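Local coordinates for fimbrial structural subunit (Actinomyces naeslundii, PDB 3QDH), which forms the shaft of Actinomyces type 2 fimbriae and mediates interactions with streptococci and host cells during oral biofilm development, at residues V83-T88 and A105-K110. Residues are numbered along the deposited sequence; the frame is centred on the assembly and turned at random.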
# COMPACT_ATOMS: atom_id res chain seq x y z
N VAL A 83 0.31 -14.38 -2.74
CA VAL A 83 1.70 -14.42 -2.28
C VAL A 83 1.81 -15.36 -1.08
O VAL A 83 0.95 -15.35 -0.20
CB VAL A 83 2.21 -13.01 -1.91
CG1 VAL A 83 3.69 -13.04 -1.54
CG2 VAL A 83 1.97 -12.05 -3.08
N THR A 84 2.84 -16.20 -1.06
CA THR A 84 3.09 -17.08 0.08
C THR A 84 4.52 -16.92 0.59
O THR A 84 5.46 -16.70 -0.20
CB THR A 84 2.82 -18.58 -0.24
OG1 THR A 84 3.62 -19.00 -1.35
CG2 THR A 84 1.34 -18.85 -0.53
N VAL A 85 4.66 -16.99 1.91
CA VAL A 85 5.96 -17.04 2.58
C VAL A 85 5.94 -18.37 3.31
O VAL A 85 5.20 -18.55 4.29
CB VAL A 85 6.14 -15.89 3.60
CG1 VAL A 85 7.51 -16.03 4.34
CG2 VAL A 85 6.00 -14.54 2.90
N THR A 86 6.72 -19.31 2.82
CA THR A 86 6.64 -20.68 3.28
C THR A 86 7.97 -21.01 3.94
O THR A 86 9.02 -20.89 3.31
CB THR A 86 6.36 -21.65 2.10
OG1 THR A 86 5.17 -21.23 1.42
CG2 THR A 86 6.18 -23.07 2.59
N PHE A 87 7.91 -21.38 5.21
CA PHE A 87 9.14 -21.61 5.95
C PHE A 87 9.71 -22.99 5.64
O PHE A 87 8.97 -23.95 5.49
CB PHE A 87 8.91 -21.37 7.44
CG PHE A 87 8.83 -19.90 7.78
CD1 PHE A 87 9.99 -19.20 8.13
CD2 PHE A 87 7.62 -19.22 7.70
CE1 PHE A 87 9.94 -17.83 8.42
CE2 PHE A 87 7.56 -17.85 7.98
CZ PHE A 87 8.73 -17.15 8.34
N THR A 88 11.03 -23.07 5.51
CA THR A 88 11.69 -24.32 5.15
C THR A 88 11.91 -25.14 6.42
O THR A 88 11.59 -24.69 7.52
CB THR A 88 13.07 -24.03 4.52
OG1 THR A 88 13.85 -23.30 5.47
CG2 THR A 88 12.94 -23.22 3.21
N ALA A 105 5.90 -10.79 7.80
CA ALA A 105 6.38 -10.38 6.50
C ALA A 105 5.60 -9.15 6.07
O ALA A 105 4.56 -8.84 6.65
CB ALA A 105 6.23 -11.50 5.48
N VAL A 106 6.12 -8.44 5.07
CA VAL A 106 5.42 -7.28 4.53
C VAL A 106 4.96 -7.64 3.13
O VAL A 106 5.79 -7.80 2.22
CB VAL A 106 6.34 -6.03 4.50
CG1 VAL A 106 5.64 -4.84 3.84
CG2 VAL A 106 6.80 -5.66 5.92
N PHE A 107 3.65 -7.81 2.95
CA PHE A 107 3.10 -8.07 1.62
C PHE A 107 2.91 -6.74 0.91
O PHE A 107 2.67 -5.72 1.56
CB PHE A 107 1.79 -8.85 1.73
CG PHE A 107 1.96 -10.24 2.27
CD1 PHE A 107 2.09 -11.32 1.41
CD2 PHE A 107 2.05 -10.46 3.65
CE1 PHE A 107 2.28 -12.60 1.91
CE2 PHE A 107 2.23 -11.74 4.16
CZ PHE A 107 2.34 -12.81 3.29
N GLN A 108 3.04 -6.75 -0.41
CA GLN A 108 3.05 -5.49 -1.15
C GLN A 108 2.66 -5.64 -2.61
O GLN A 108 2.77 -6.72 -3.19
CB GLN A 108 4.42 -4.82 -1.04
CG GLN A 108 5.56 -5.70 -1.51
CD GLN A 108 6.91 -5.15 -1.10
OE1 GLN A 108 7.22 -5.04 0.09
NE2 GLN A 108 7.73 -4.82 -2.08
N GLY A 109 2.23 -4.54 -3.20
CA GLY A 109 1.89 -4.49 -4.61
C GLY A 109 1.87 -3.05 -5.07
O GLY A 109 1.80 -2.13 -4.25
N LYS A 110 1.94 -2.85 -6.38
CA LYS A 110 1.94 -1.51 -6.97
C LYS A 110 0.51 -1.08 -7.30
O LYS A 110 -0.22 -1.83 -7.94
CB LYS A 110 2.80 -1.50 -8.23
CG LYS A 110 3.10 -0.11 -8.77
CD LYS A 110 4.11 -0.13 -9.91
CE LYS A 110 3.42 -0.14 -11.27
NZ LYS A 110 4.41 0.06 -12.37
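Val-83 and Val-85 meet Ala-105 and Phe-107 across the interior of a β-sandwich, where strands 83-87 and 105-110 belong to different sheets. The strand axes approach to 9.0 Å and run nearly antiparallel, at 158°, a separation that leaves the joining to apolar side chains. Alternation along each strand supplies them: Val-83, Val-85, Ala-105 and Phe-107 all point toward the opposite strand and are buried, whereas Thr-84 and Val-106 point away.

The Phe-107 ring carries most of the contacts, touching both valines. With CG anti to its carbonyl carbon (chi1 -66°), the ring reaches across to Val-83, whose CB lies in the ring plane at the edge, 3.7 Å from CD1. Val-83 CG1 lies off that plane, 3.8 Å from CE1 of Phe-107, and the two side chains pass alongside one another, pointing opposite ways. Farther along, the CG2 branch of Val-85 serves two partners, 4.1 Å from Phe-107 CZ and 4.0 Å from the CB methyl of Ala-105.

The contact contributes to the core of the module that matches the N2 adhesin family, joining its two sheets. Strand 82-87 is bonded between strands 39-49 and 74-79, and strand 102-111 pairs with 23-31 and 57-64; Leu-46 and Val-28 also touch Phe-107, while Val-57 and Ala-59 pack on Val-83 and Val-62 on Val-85.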